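Local structure of sulfatase (6USS) at residues A[106-111]-A[429-434]; A[111-116]-A[130-135]; A[344-349]-A[436-441]; A[350-355]-A[450-455]. The protein probably hydrolyses sulfate esters as a calcium-dependent arylsulfatase of a human gut bacterium. The protein carries 1 engineered substitution. One frame throughout, in Å; residues are numbered along the deposited sequence.

Contact 1 (A[106-111]-A[429-434]); sequences VTNWTY and NHWGND
N108 and N429 reach across the contact to the same acceptor: both ND2 atoms donate to OD2 of D118, which also takes the backbone N-H of H430. One carboxylate oxygen thus ties the two segments together. The one direct hydrogen bond across the contact runs from T107 OG1 to N429 OD1, 2.7 Å. The hydroxyl meets this oxygen at a C=O...donor angle of 127°, tilted 24° from the carbonyl plane. Both ends of the N429 amide are therefore held. N108 CB lies against N429 ND2 at 3.5 Å, as the two side chains slide past each other in opposite directions. N108 OD1 accepts the N-H of W109, which lies above its carbonyl plane. The two indoles meet rim to rim, with W109 CD1 4.1 Å from W431 CD1 and the planes of their five-membered rings at 89°. The W109 side chain is about 8 Å from the calcium ion. Segment 106-111 follows helix 101-104, and W109 touches S89 on helix 88-97. Segment 429-434 belongs to the loop joining strands 422-427 and 441-446.

Contact 2 (A[111-116]-A[130-135]); sequences YPKGQQ and NVNGVC
Two beta turns face each other here: a type II turn from P112 to Q115 and a type I turn from N130 to G133. They meet through one side-chain bond and one valine. G114 N donates to N132 OD1 at 2.8 Å. The bond is nearly straight, with an N-H...acceptor angle of 170°. It lies in the amide carbonyl plane and uses a lone pair of OD1. N132 CG stands anti to the carbonyl carbon (chi1 -79°), which brings the amide oxygen to the N-H of G114. N132 OD1 also lies against K113 CA, 3.6 Å away. V131 points at the opposing segment and makes the main apolar part of the contact. Its CB sits 3.4 Å from Q115 O. Its CG1 touches Q116 CG at 3.6 Å, and its CG2 rests on G114 C at 3.8 Å. A water lies between the segments. It accepts the N-H of Y111 at 2.9 Å and can donate to P112 O and V131 O, the latter at 2.6 Å. More acceptors surround it than it has protons, so they cannot all be served at once. The extended side chain of K113 leaves the contact and gives its NZ to N172 O; a long, weak ion pair also links it to E248 of the second subunit. Strand 133-135, which leads on from the type I turn, pairs in parallel with strand 143-145. V134 on that strand packs on helix 88-97.

Contact 3 (A[344-349]-A[436-441]); sequences LNSGKG and PGIGPT
I438 lies along the peptide at G349, and each of its side-chain carbons meets backbone. CB is 3.9 Å from G349 O. CG1 passes G349 C at 3.8 Å. The CG2 branch touches G349 O at 3.7 Å, and CD1 at the tip reaches K348 O at 4.0 Å. The polar link is made by S346. Its OG, anti to the backbone N (chi1 178°), donates to P436 O at 3.0 Å. The hydroxyl lies in the carbonyl plane, on a lone pair, at a C=O...donor angle of 144°. S350 OG is probably a second donor to P436 O. The proline ring also meets N345, whose OD1 is 3.8 Å from P436 CB. At the other end a water joins the segments. It accepts from G439 N at 2.9 Å and can donate to G349 O at 2.7 Å. K348 points away from all this, and its NZ forms a salt bridge with D43, a calcium ligand. The contact packs the loop before helix 353-356 on the loop between strands 422-427 and 441-446. Its chemistry rests on backbone carbonyls: one takes the S346 hydroxyl, another is within reach of a water, and an apolar side chain lies beside them.

Contact 4 (A[350-355]-A[450-455]); sequences SAYEGG and KLIYYY
K450 sends a fully extended side chain out of its strand, and the NZ of this buried residue is gripped by three oxygens: A351 O, E353 OE2 and E471 OE1. A351 O takes it at 2.7 Å, in the carbonyl plane and at a C=O...donor angle of 146°. E353 OE2 takes it in a salt bridge of 2.8 Å, using the anti lone pair. The chain of E353 is bent at chi2 (-75°), which brings OE2 alongside the lysine. Two residues on, I452 makes the apolar part of the contact. I452 CD1 meets the edge of the Y352 ring, 3.6 Å from Y352 CD1. I452 CG2 lies 4.2 Å from A351 CB. Further on, Y454 OH approaches Y352 CE1 at 3.7 Å. Both tyrosine hydroxyls bond to E461 OE1, which holds the two side chains to one acceptor. On the loop side S350 OG accepts the N-H of Y352 in an ST turn. Strand 449-454 of the four-stranded antiparallel sheet thus packs on the turn leading into helix 353-356. K450 NZ bridges the carboxylates of E353 and E471, and E353 OE1 also pairs with R357 NH2 and Y83 OH. Such compensation would probably keep buried K450 and E353 ionised.

Along the chain, contact 2 is nested inside the loop closed by contact 1, and the two share Y111. Contacts 1, 3 and 4 cross one another: their first segments come in order at 106-111, 344-349 and 350-355, their second at 429-434, 436-441 and 450-455. Contacts 3 and 4 are closest, with centres about 6 Å apart. The centre of contact 1 lies about 12 Å from that of contact 3 and about 11 Å from that of contact 2. The centres of contacts 2 and 4 are about 24 Å apart. Contacts 1 and 3 bring loops near the calcium site to the loop 428-440, while contact 4 joins the antiparallel sheet to the start of helix 353-356.

Contact 1 (A[106-111]-A[429-434])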
loop_
_atom_site.group_PDB
_atom_site.type_symbol
_atom_site.label_atom_id
_atom_site.label_comp_id
_atom_site.label_asym_id
_atom_site.label_seq_id
_atom_site.Cartn_x
_atom_site.Cartn_y
_atom_site.Cartn_z
ATOM N N VAL A 106 -8.541 -7.175 -21.203
ATOM C CA VAL A 106 -7.817 -5.915 -21.324
ATOM C C VAL A 106 -6.887 -6.069 -22.519
ATOM O O VAL A 106 -5.679 -6.255 -22.352
ATOM C CB VAL A 106 -7.040 -5.573 -20.035
ATOM C CG1 VAL A 106 -6.719 -4.116 -19.988
ATOM C CG2 VAL A 106 -7.829 -5.967 -18.806
ATOM N N THR A 107 -7.450 -6.021 -23.733
ATOM C CA THR A 107 -6.774 -6.479 -24.946
ATOM C C THR A 107 -6.185 -5.352 -25.774
ATOM O O THR A 107 -5.466 -5.629 -26.741
ATOM C CB THR A 107 -7.730 -7.310 -25.833
ATOM O OG1 THR A 107 -9.021 -6.694 -25.885
ATOM C CG2 THR A 107 -7.879 -8.741 -25.302
ATOM N N ASN A 108 -6.469 -4.101 -25.438
ATOM C CA ASN A 108 -5.780 -2.965 -26.028
ATOM C C ASN A 108 -5.344 -2.046 -24.893
ATOM O O ASN A 108 -5.642 -2.304 -23.723
ATOM C CB ASN A 108 -6.679 -2.261 -27.043
ATOM C CG ASN A 108 -5.908 -1.405 -27.996
ATOM O OD1 ASN A 108 -4.702 -1.196 -27.830
ATOM N ND2 ASN A 108 -6.604 -0.871 -28.999
ATOM N N TRP A 109 -4.639 -0.961 -25.214
ATOM C CA TRP A 109 -4.028 -0.175 -24.144
ATOM C C TRP A 109 -5.043 0.727 -23.428
ATOM O O TRP A 109 -5.948 1.297 -24.038
ATOM C CB TRP A 109 -2.846 0.644 -24.675
ATOM C CG TRP A 109 -3.183 1.771 -25.593
ATOM C CD1 TRP A 109 -3.269 1.719 -26.955
ATOM C CD2 TRP A 109 -3.447 3.132 -25.219
ATOM N NE1 TRP A 109 -3.582 2.967 -27.457
ATOM C CE2 TRP A 109 -3.698 3.851 -26.411
ATOM C CE3 TRP A 109 -3.491 3.813 -23.996
ATOM C CZ2 TRP A 109 -4.002 5.219 -26.412
ATOM C CZ3 TRP A 109 -3.781 5.170 -23.998
ATOM C CH2 TRP A 109 -4.037 5.858 -25.201
ATOM N N THR A 110 -4.886 0.848 -22.114
ATOM C CA THR A 110 -5.842 1.554 -21.273
ATOM C C THR A 110 -5.268 2.864 -20.747
ATOM O O THR A 110 -4.052 2.997 -20.553
ATOM C CB THR A 110 -6.266 0.694 -20.081
ATOM O OG1 THR A 110 -5.168 0.570 -19.174
ATOM C CG2 THR A 110 -6.680 -0.682 -20.538
ATOM N N TYR A 111 -6.180 3.847 -20.541
ATOM C CA TYR A 111 -5.993 4.978 -19.636
ATOM C C TYR A 111 -7.330 5.656 -19.303
ATOM O O TYR A 111 -7.718 5.682 -18.128
ATOM C CB TYR A 111 -4.983 5.999 -20.182
ATOM C CG TYR A 111 -4.673 7.081 -19.163
ATOM C CD1 TYR A 111 -3.569 6.972 -18.307
ATOM C CD2 TYR A 111 -5.495 8.199 -19.035
ATOM C CE1 TYR A 111 -3.295 7.958 -17.371
ATOM C CE2 TYR A 111 -5.229 9.185 -18.095
ATOM C CZ TYR A 111 -4.140 9.056 -17.267
ATOM O OH TYR A 111 -3.894 10.029 -16.340
ATOM N N ASN A 429 -9.501 -5.642 -31.465
ATOM C CA ASN A 429 -9.408 -4.216 -31.199
ATOM C C ASN A 429 -8.845 -3.496 -32.419
ATOM O O ASN A 429 -8.490 -4.113 -33.425
ATOM C CB ASN A 429 -8.531 -3.954 -29.976
ATOM C CG ASN A 429 -9.156 -4.453 -28.713
ATOM O OD1 ASN A 429 -9.074 -5.647 -28.398
ATOM N ND2 ASN A 429 -9.812 -3.552 -27.982
ATOM N N HIS A 430 -8.743 -2.172 -32.324
ATOM C CA HIS A 430 -8.182 -1.369 -33.411
ATOM C C HIS A 430 -7.075 -0.485 -32.839
ATOM O O HIS A 430 -7.352 0.552 -32.223
ATOM C CB HIS A 430 -9.264 -0.542 -34.103
ATOM C CG HIS A 430 -8.933 -0.164 -35.516
ATOM N ND1 HIS A 430 -9.722 0.682 -36.269
ATOM C CD2 HIS A 430 -7.900 -0.520 -36.316
ATOM C CE1 HIS A 430 -9.190 0.834 -37.467
ATOM N NE2 HIS A 430 -8.086 0.113 -37.525
ATOM N N TRP A 431 -5.822 -0.906 -33.047
ATOM C CA TRP A 431 -4.671 -0.108 -32.660
ATOM C C TRP A 431 -4.518 1.090 -33.596
ATOM O O TRP A 431 -5.196 1.213 -34.620
ATOM C CB TRP A 431 -3.405 -0.953 -32.668
ATOM C CG TRP A 431 -2.290 -0.335 -31.922
ATOM C CD1 TRP A 431 -2.336 0.177 -30.658
ATOM C CD2 TRP A 431 -0.938 -0.160 -32.379
ATOM N NE1 TRP A 431 -1.098 0.666 -30.298
ATOM C CE2 TRP A 431 -0.223 0.470 -31.332
ATOM C CE3 TRP A 431 -0.267 -0.472 -33.571
ATOM C CZ2 TRP A 431 1.124 0.798 -31.441
ATOM C CZ3 TRP A 431 1.069 -0.146 -33.681
ATOM C CH2 TRP A 431 1.757 0.478 -32.619
ATOM N N GLY A 432 -3.603 1.984 -33.237
ATOM C CA GLY A 432 -3.575 3.279 -33.889
ATOM C C GLY A 432 -2.941 3.293 -35.259
ATOM O O GLY A 432 -3.138 4.261 -35.999
ATOM N N ASN A 433 -2.182 2.249 -35.614
ATOM C CA ASN A 433 -1.424 2.200 -36.859
ATOM C C ASN A 433 -1.768 0.948 -37.662
ATOM O O ASN A 433 -2.233 -0.058 -37.123
ATOM C CB ASN A 433 0.088 2.220 -36.584
ATOM C CG ASN A 433 0.538 3.475 -35.865
ATOM O OD1 ASN A 433 1.588 3.488 -35.214
ATOM N ND2 ASN A 433 -0.250 4.538 -35.976
ATOM N N ASP A 434 -1.514 1.009 -38.961
ATOM C CA ASP A 434 -1.546 -0.167 -39.818
ATOM C C ASP A 434 -0.132 -0.695 -40.079
ATOM O O ASP A 434 0.862 0.039 -40.008
ATOM C CB ASP A 434 -2.226 0.149 -41.151
ATOM C CG ASP A 434 -3.615 0.677 -40.982
ATOM O OD1 ASP A 434 -4.460 0.013 -40.327
ATOM O OD2 ASP A 434 -3.858 1.772 -41.522
#

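Contact 2 (A[111-116]-A[130-135])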
loop_
_atom_site.group_PDB
_atom_site.type_symbol
_atom_site.label_atom_id
_atom_site.label_comp_id
_atom_site.label_asym_id
_atom_site.label_seq_id
_atom_site.Cartn_x
_atom_site.Cartn_y
_atom_site.Cartn_z
ATOM N N TYR A 111 -6.180 3.847 -20.541
ATOM C CA TYR A 111 -5.993 4.978 -19.636
ATOM C C TYR A 111 -7.330 5.656 -19.303
ATOM O O TYR A 111 -7.718 5.682 -18.128
ATOM C CB TYR A 111 -4.983 5.999 -20.182
ATOM C CG TYR A 111 -4.673 7.081 -19.163
ATOM C CD1 TYR A 111 -3.569 6.972 -18.307
ATOM C CD2 TYR A 111 -5.495 8.199 -19.035
ATOM C CE1 TYR A 111 -3.295 7.958 -17.371
ATOM C CE2 TYR A 111 -5.229 9.185 -18.095
ATOM C CZ TYR A 111 -4.140 9.056 -17.267
ATOM O OH TYR A 111 -3.894 10.029 -16.340
ATOM N N PRO A 112 -8.067 6.213 -20.268
ATOM C CA PRO A 112 -9.274 6.981 -19.910
ATOM C C PRO A 112 -10.354 6.097 -19.301
ATOM O O PRO A 112 -10.700 5.053 -19.855
ATOM C CB PRO A 112 -9.731 7.568 -21.251
ATOM C CG PRO A 112 -9.230 6.596 -22.262
ATOM C CD PRO A 112 -7.871 6.186 -21.730
ATOM N N LYS A 113 -10.921 6.542 -18.174
ATOM C CA LYS A 113 -11.930 5.741 -17.485
ATOM C C LYS A 113 -13.189 5.597 -18.336
ATOM O O LYS A 113 -13.760 6.590 -18.805
ATOM C CB LYS A 113 -12.276 6.354 -16.137
ATOM C CG LYS A 113 -13.370 5.604 -15.372
ATOM C CD LYS A 113 -13.517 6.170 -13.930
ATOM C CE LYS A 113 -14.542 5.398 -13.125
ATOM N NZ LYS A 113 -14.392 5.657 -11.679
ATOM N N GLY A 114 -13.603 4.349 -18.547
ATOM C CA GLY A 114 -14.804 4.037 -19.288
ATOM C C GLY A 114 -14.764 4.280 -20.786
ATOM O O GLY A 114 -15.811 4.175 -21.429
ATOM N N GLN A 115 -13.610 4.581 -21.377
ATOM C CA GLN A 115 -13.565 4.885 -22.805
ATOM C C GLN A 115 -12.575 3.983 -23.522
ATOM O O GLN A 115 -11.504 3.673 -22.993
ATOM C CB GLN A 115 -13.179 6.343 -23.076
ATOM C CG GLN A 115 -14.110 7.376 -22.479
ATOM C CD GLN A 115 -13.458 8.759 -22.461
ATOM O OE1 GLN A 115 -13.325 9.403 -23.507
ATOM N NE2 GLN A 115 -13.015 9.208 -21.268
ATOM N N GLN A 116 -12.944 3.585 -24.740
ATOM C CA GLN A 116 -12.076 2.815 -25.619
ATOM C C GLN A 116 -11.056 3.731 -26.290
ATOM O O GLN A 116 -11.430 4.732 -26.904
ATOM C CB GLN A 116 -12.919 2.093 -26.676
ATOM C CG GLN A 116 -13.897 1.079 -26.097
ATOM C CD GLN A 116 -14.864 0.505 -27.121
ATOM O OE1 GLN A 116 -15.041 1.058 -28.210
ATOM N NE2 GLN A 116 -15.489 -0.621 -26.784
ATOM N N ASN A 130 -12.350 -4.617 -21.680
ATOM C CA ASN A 130 -12.232 -4.104 -20.311
ATOM C C ASN A 130 -11.314 -2.880 -20.261
ATOM O O ASN A 130 -10.210 -2.911 -19.712
ATOM C CB ASN A 130 -11.742 -5.203 -19.377
ATOM C CG ASN A 130 -12.864 -6.104 -18.911
ATOM O OD1 ASN A 130 -13.995 -5.658 -18.760
ATOM N ND2 ASN A 130 -12.560 -7.376 -18.675
ATOM N N VAL A 131 -11.829 -1.768 -20.796
ATOM C CA VAL A 131 -11.094 -0.514 -20.955
ATOM C C VAL A 131 -10.526 -0.035 -19.628
ATOM O O VAL A 131 -9.621 0.802 -19.606
ATOM C CB VAL A 131 -11.989 0.589 -21.550
ATOM C CG1 VAL A 131 -12.386 0.250 -22.973
ATOM C CG2 VAL A 131 -13.224 0.798 -20.666
ATOM N N ASN A 132 -11.065 -0.534 -18.514
ATOM C CA ASN A 132 -10.645 -0.041 -17.214
ATOM C C ASN A 132 -9.572 -0.895 -16.567
ATOM O O ASN A 132 -9.064 -0.509 -15.503
ATOM C CB ASN A 132 -11.842 0.066 -16.268
ATOM C CG ASN A 132 -12.678 1.313 -16.514
ATOM O OD1 ASN A 132 -12.289 2.215 -17.275
ATOM N ND2 ASN A 132 -13.847 1.361 -15.884
ATOM N N GLY A 133 -9.219 -2.044 -17.161
ATOM C CA GLY A 133 -8.030 -2.758 -16.725
ATOM C C GLY A 133 -8.310 -3.866 -15.736
ATOM O O GLY A 133 -9.309 -4.578 -15.859
ATOM N N VAL A 134 -7.448 -4.036 -14.743
ATOM C CA VAL A 134 -7.682 -5.045 -13.721
ATOM C C VAL A 134 -7.670 -4.371 -12.355
ATOM O O VAL A 134 -7.107 -3.290 -12.170
ATOM C CB VAL A 134 -6.639 -6.177 -13.774
ATOM C CG1 VAL A 134 -6.561 -6.758 -15.189
ATOM C CG2 VAL A 134 -5.270 -5.662 -13.287
ATOM N N CYS A 135 -8.302 -5.032 -11.391
ATOM C CA CYS A 135 -8.242 -4.639 -9.991
ATOM C C CYS A 135 -8.527 -5.887 -9.162
ATOM O O CYS A 135 -8.811 -6.965 -9.701
ATOM C CB CYS A 135 -9.224 -3.506 -9.700
ATOM S SG CYS A 135 -10.960 -3.974 -9.988
HETATM O O HOH W 1 -8.917 3.008 -20.763
#

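Contact 3 (A[344-349]-A[436-441])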
loop_
_atom_site.group_PDB
_atom_site.type_symbol
_atom_site.label_atom_id
_atom_site.label_comp_id
_atom_site.label_asym_id
_atom_site.label_seq_id
_atom_site.Cartn_x
_atom_site.Cartn_y
_atom_site.Cartn_z
ATOM N N LEU A 344 12.790 -10.532 -37.289
ATOM C CA LEU A 344 11.371 -10.763 -37.052
ATOM C C LEU A 344 10.529 -9.810 -37.897
ATOM O O LEU A 344 10.965 -8.705 -38.230
ATOM C CB LEU A 344 11.028 -10.595 -35.573
ATOM C CG LEU A 344 11.880 -11.418 -34.619
ATOM C CD1 LEU A 344 11.336 -11.279 -33.216
ATOM C CD2 LEU A 344 11.892 -12.872 -35.068
ATOM N N ASN A 345 9.309 -10.247 -38.235
ATOM C CA ASN A 345 8.401 -9.447 -39.054
ATOM C C ASN A 345 7.674 -8.390 -38.214
ATOM O O ASN A 345 7.043 -8.710 -37.199
ATOM C CB ASN A 345 7.389 -10.360 -39.750
ATOM C CG ASN A 345 6.786 -9.729 -41.006
ATOM O OD1 ASN A 345 6.603 -8.516 -41.087
ATOM N ND2 ASN A 345 6.448 -10.571 -41.985
ATOM N N SER A 346 7.769 -7.135 -38.641
ATOM C CA SER A 346 6.952 -6.045 -38.107
ATOM C C SER A 346 7.328 -5.830 -36.625
ATOM O O SER A 346 8.497 -5.971 -36.229
ATOM C CB SER A 346 5.479 -6.343 -38.388
ATOM O OG SER A 346 4.620 -5.356 -37.853
ATOM N N GLY A 347 6.361 -5.469 -35.779
ATOM C CA GLY A 347 6.682 -5.109 -34.416
ATOM C C GLY A 347 5.460 -4.800 -33.588
ATOM O O GLY A 347 4.405 -5.412 -33.786
ATOM N N LYS A 348 5.590 -3.825 -32.686
ATOM C CA LYS A 348 4.533 -3.514 -31.729
ATOM C C LYS A 348 3.182 -3.401 -32.422
ATOM O O LYS A 348 3.063 -2.753 -33.461
ATOM C CB LYS A 348 4.852 -2.217 -30.984
ATOM C CG LYS A 348 3.741 -1.818 -30.017
ATOM C CD LYS A 348 4.148 -0.681 -29.146
ATOM C CE LYS A 348 3.093 -0.459 -28.068
ATOM N NZ LYS A 348 3.496 0.606 -27.140
ATOM N N GLY A 349 2.169 -4.064 -31.846
ATOM C CA GLY A 349 0.837 -4.093 -32.407
ATOM C C GLY A 349 0.568 -5.241 -33.360
ATOM O O GLY A 349 -0.599 -5.497 -33.680
ATOM N N PRO A 436 2.110 -4.825 -41.184
ATOM C CA PRO A 436 1.989 -6.284 -41.334
ATOM C C PRO A 436 1.613 -6.959 -40.012
ATOM O O PRO A 436 2.247 -6.746 -38.970
ATOM C CB PRO A 436 3.380 -6.701 -41.834
ATOM C CG PRO A 436 3.928 -5.453 -42.519
ATOM C CD PRO A 436 3.403 -4.306 -41.677
ATOM N N GLY A 437 0.554 -7.765 -40.057
ATOM C CA GLY A 437 0.094 -8.436 -38.862
ATOM C C GLY A 437 -0.690 -7.574 -37.901
ATOM O O GLY A 437 -1.188 -8.094 -36.893
ATOM N N ILE A 438 -0.828 -6.280 -38.176
ATOM C CA ILE A 438 -1.563 -5.377 -37.298
ATOM C C ILE A 438 -3.013 -5.307 -37.745
ATOM O O ILE A 438 -3.304 -5.223 -38.944
ATOM C CB ILE A 438 -0.928 -3.977 -37.289
ATOM C CG1 ILE A 438 0.568 -4.064 -37.005
ATOM C CG2 ILE A 438 -1.600 -3.114 -36.266
ATOM C CD1 ILE A 438 1.265 -2.713 -36.991
ATOM N N GLY A 439 -3.923 -5.303 -36.768
ATOM C CA GLY A 439 -5.347 -5.308 -37.002
ATOM C C GLY A 439 -6.026 -6.282 -36.055
ATOM O O GLY A 439 -5.365 -6.969 -35.266
ATOM N N PRO A 440 -7.355 -6.377 -36.121
ATOM C CA PRO A 440 -8.080 -7.341 -35.261
ATOM C C PRO A 440 -7.760 -8.785 -35.638
ATOM O O PRO A 440 -8.080 -9.241 -36.740
ATOM C CB PRO A 440 -9.557 -7.011 -35.520
ATOM C CG PRO A 440 -9.566 -5.802 -36.427
ATOM C CD PRO A 440 -8.242 -5.679 -37.070
ATOM N N THR A 441 -7.148 -9.516 -34.706
ATOM C CA THR A 441 -6.702 -10.878 -34.963
ATOM C C THR A 441 -6.854 -11.720 -33.706
ATOM O O THR A 441 -6.910 -11.201 -32.586
ATOM C CB THR A 441 -5.228 -10.923 -35.379
ATOM O OG1 THR A 441 -4.431 -10.298 -34.358
ATOM C CG2 THR A 441 -4.998 -10.233 -36.717
HETATM O O HOH W 2 -3.208 -4.779 -34.021
#

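Contact 4 (A[350-355]-A[450-455])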
loop_
_atom_site.group_PDB
_atom_site.type_symbol
_atom_site.label_atom_id
_atom_site.label_comp_id
_atom_site.label_asym_id
_atom_site.label_seq_id
_atom_site.Cartn_x
_atom_site.Cartn_y
_atom_site.Cartn_z
ATOM N N SER A 350 1.610 -5.935 -33.823
ATOM C CA SER A 350 1.485 -7.028 -34.776
ATOM C C SER A 350 1.359 -8.364 -34.065
ATOM O O SER A 350 1.965 -8.594 -33.015
ATOM C CB SER A 350 2.685 -7.094 -35.718
ATOM O OG SER A 350 2.416 -7.998 -36.773
ATOM N N ALA A 351 0.586 -9.258 -34.666
ATOM C CA ALA A 351 0.593 -10.636 -34.209
ATOM C C ALA A 351 1.791 -11.409 -34.744
ATOM O O ALA A 351 2.030 -12.538 -34.295
ATOM C CB ALA A 351 -0.715 -11.323 -34.604
ATOM N N TYR A 352 2.546 -10.824 -35.679
ATOM C CA TYR A 352 3.794 -11.407 -36.142
ATOM C C TYR A 352 4.807 -11.471 -34.995
ATOM O O TYR A 352 4.641 -10.833 -33.949
ATOM C CB TYR A 352 4.356 -10.589 -37.309
ATOM C CG TYR A 352 3.585 -10.763 -38.601
ATOM C CD1 TYR A 352 2.685 -11.812 -38.743
ATOM C CD2 TYR A 352 3.734 -9.874 -39.668
ATOM C CE1 TYR A 352 1.957 -11.986 -39.912
ATOM C CE2 TYR A 352 3.012 -10.044 -40.847
ATOM C CZ TYR A 352 2.124 -11.109 -40.958
ATOM O OH TYR A 352 1.392 -11.313 -42.106
ATOM N N GLU A 353 5.887 -12.243 -35.203
ATOM C CA GLU A 353 6.882 -12.433 -34.140
ATOM C C GLU A 353 7.505 -11.116 -33.694
ATOM O O GLU A 353 7.929 -10.986 -32.539
ATOM C CB GLU A 353 7.979 -13.388 -34.600
ATOM C CG GLU A 353 7.478 -14.785 -34.930
ATOM C CD GLU A 353 7.158 -15.608 -33.681
ATOM O OE1 GLU A 353 8.107 -16.139 -33.044
ATOM O OE2 GLU A 353 5.959 -15.718 -33.344
ATOM N N GLY A 354 7.582 -10.135 -34.595
ATOM C CA GLY A 354 8.143 -8.850 -34.230
ATOM C C GLY A 354 7.341 -8.144 -33.157
ATOM O O GLY A 354 7.885 -7.317 -32.420
ATOM N N GLY A 355 6.044 -8.459 -33.048
ATOM C CA GLY A 355 5.200 -7.866 -32.030
ATOM C C GLY A 355 5.180 -8.599 -30.700
ATOM O O GLY A 355 4.787 -8.015 -29.686
ATOM N N LYS A 450 2.059 -21.730 -36.406
ATOM C CA LYS A 450 1.419 -20.527 -35.903
ATOM C C LYS A 450 0.308 -20.158 -36.868
ATOM O O LYS A 450 0.550 -20.053 -38.079
ATOM C CB LYS A 450 2.435 -19.389 -35.775
ATOM C CG LYS A 450 1.882 -18.084 -35.243
ATOM C CD LYS A 450 3.007 -17.067 -35.154
ATOM C CE LYS A 450 2.533 -15.789 -34.497
ATOM N NZ LYS A 450 3.579 -14.715 -34.501
ATOM N N LEU A 451 -0.908 -19.991 -36.345
ATOM C CA LEU A 451 -2.056 -19.620 -37.162
ATOM C C LEU A 451 -2.571 -18.259 -36.710
ATOM O O LEU A 451 -2.914 -18.078 -35.536
ATOM C CB LEU A 451 -3.169 -20.664 -37.080
ATOM C CG LEU A 451 -4.482 -20.143 -37.698
ATOM C CD1 LEU A 451 -4.344 -20.028 -39.207
ATOM C CD2 LEU A 451 -5.689 -21.008 -37.323
ATOM N N ILE A 452 -2.626 -17.312 -37.645
ATOM C CA ILE A 452 -3.188 -15.986 -37.415
ATOM C C ILE A 452 -4.473 -15.872 -38.222
ATOM O O ILE A 452 -4.492 -16.162 -39.430
ATOM C CB ILE A 452 -2.201 -14.869 -37.796
ATOM C CG1 ILE A 452 -0.880 -15.027 -37.040
ATOM C CG2 ILE A 452 -2.813 -13.508 -37.527
ATOM C CD1 ILE A 452 0.245 -14.180 -37.604
ATOM N N TYR A 453 -5.545 -15.467 -37.550
ATOM C CA TYR A 453 -6.840 -15.257 -38.175
ATOM C C TYR A 453 -7.199 -13.784 -38.091
ATOM O O TYR A 453 -7.061 -13.170 -37.028
ATOM C CB TYR A 453 -7.908 -16.089 -37.484
ATOM C CG TYR A 453 -9.325 -15.713 -37.856
ATOM C CD1 TYR A 453 -9.825 -15.959 -39.142
ATOM C CD2 TYR A 453 -10.181 -15.141 -36.909
ATOM C CE1 TYR A 453 -11.141 -15.633 -39.474
ATOM C CE2 TYR A 453 -11.505 -14.816 -37.234
ATOM C CZ TYR A 453 -11.980 -15.066 -38.517
ATOM O OH TYR A 453 -13.287 -14.749 -38.854
ATOM N N TYR A 454 -7.663 -13.224 -39.203
ATOM C CA TYR A 454 -7.936 -11.795 -39.298
ATOM C C TYR A 454 -9.446 -11.585 -39.288
ATOM O O TYR A 454 -10.141 -11.977 -40.235
ATOM C CB TYR A 454 -7.302 -11.206 -40.550
ATOM C CG TYR A 454 -5.784 -11.203 -40.544
ATOM C CD1 TYR A 454 -5.066 -12.373 -40.789
ATOM C CD2 TYR A 454 -5.064 -10.031 -40.295
ATOM C CE1 TYR A 454 -3.684 -12.382 -40.796
ATOM C CE2 TYR A 454 -3.667 -10.028 -40.313
ATOM C CZ TYR A 454 -2.983 -11.210 -40.570
ATOM O OH TYR A 454 -1.601 -11.233 -40.590
ATOM N N TYR A 455 -9.941 -10.956 -38.213
ATOM C CA TYR A 455 -11.369 -10.705 -38.068
ATOM C C TYR A 455 -11.921 -9.879 -39.215
ATOM O O TYR A 455 -13.092 -10.032 -39.570
ATOM C CB TYR A 455 -11.648 -9.974 -36.757
ATOM C CG TYR A 455 -11.518 -10.804 -35.512
ATOM C CD1 TYR A 455 -12.484 -11.728 -35.179
ATOM C CD2 TYR A 455 -10.442 -10.648 -34.655
ATOM C CE1 TYR A 455 -12.394 -12.479 -34.035
ATOM C CE2 TYR A 455 -10.340 -11.406 -33.492
ATOM C CZ TYR A 455 -11.330 -12.312 -33.195
ATOM O OH TYR A 455 -11.273 -13.082 -32.068
#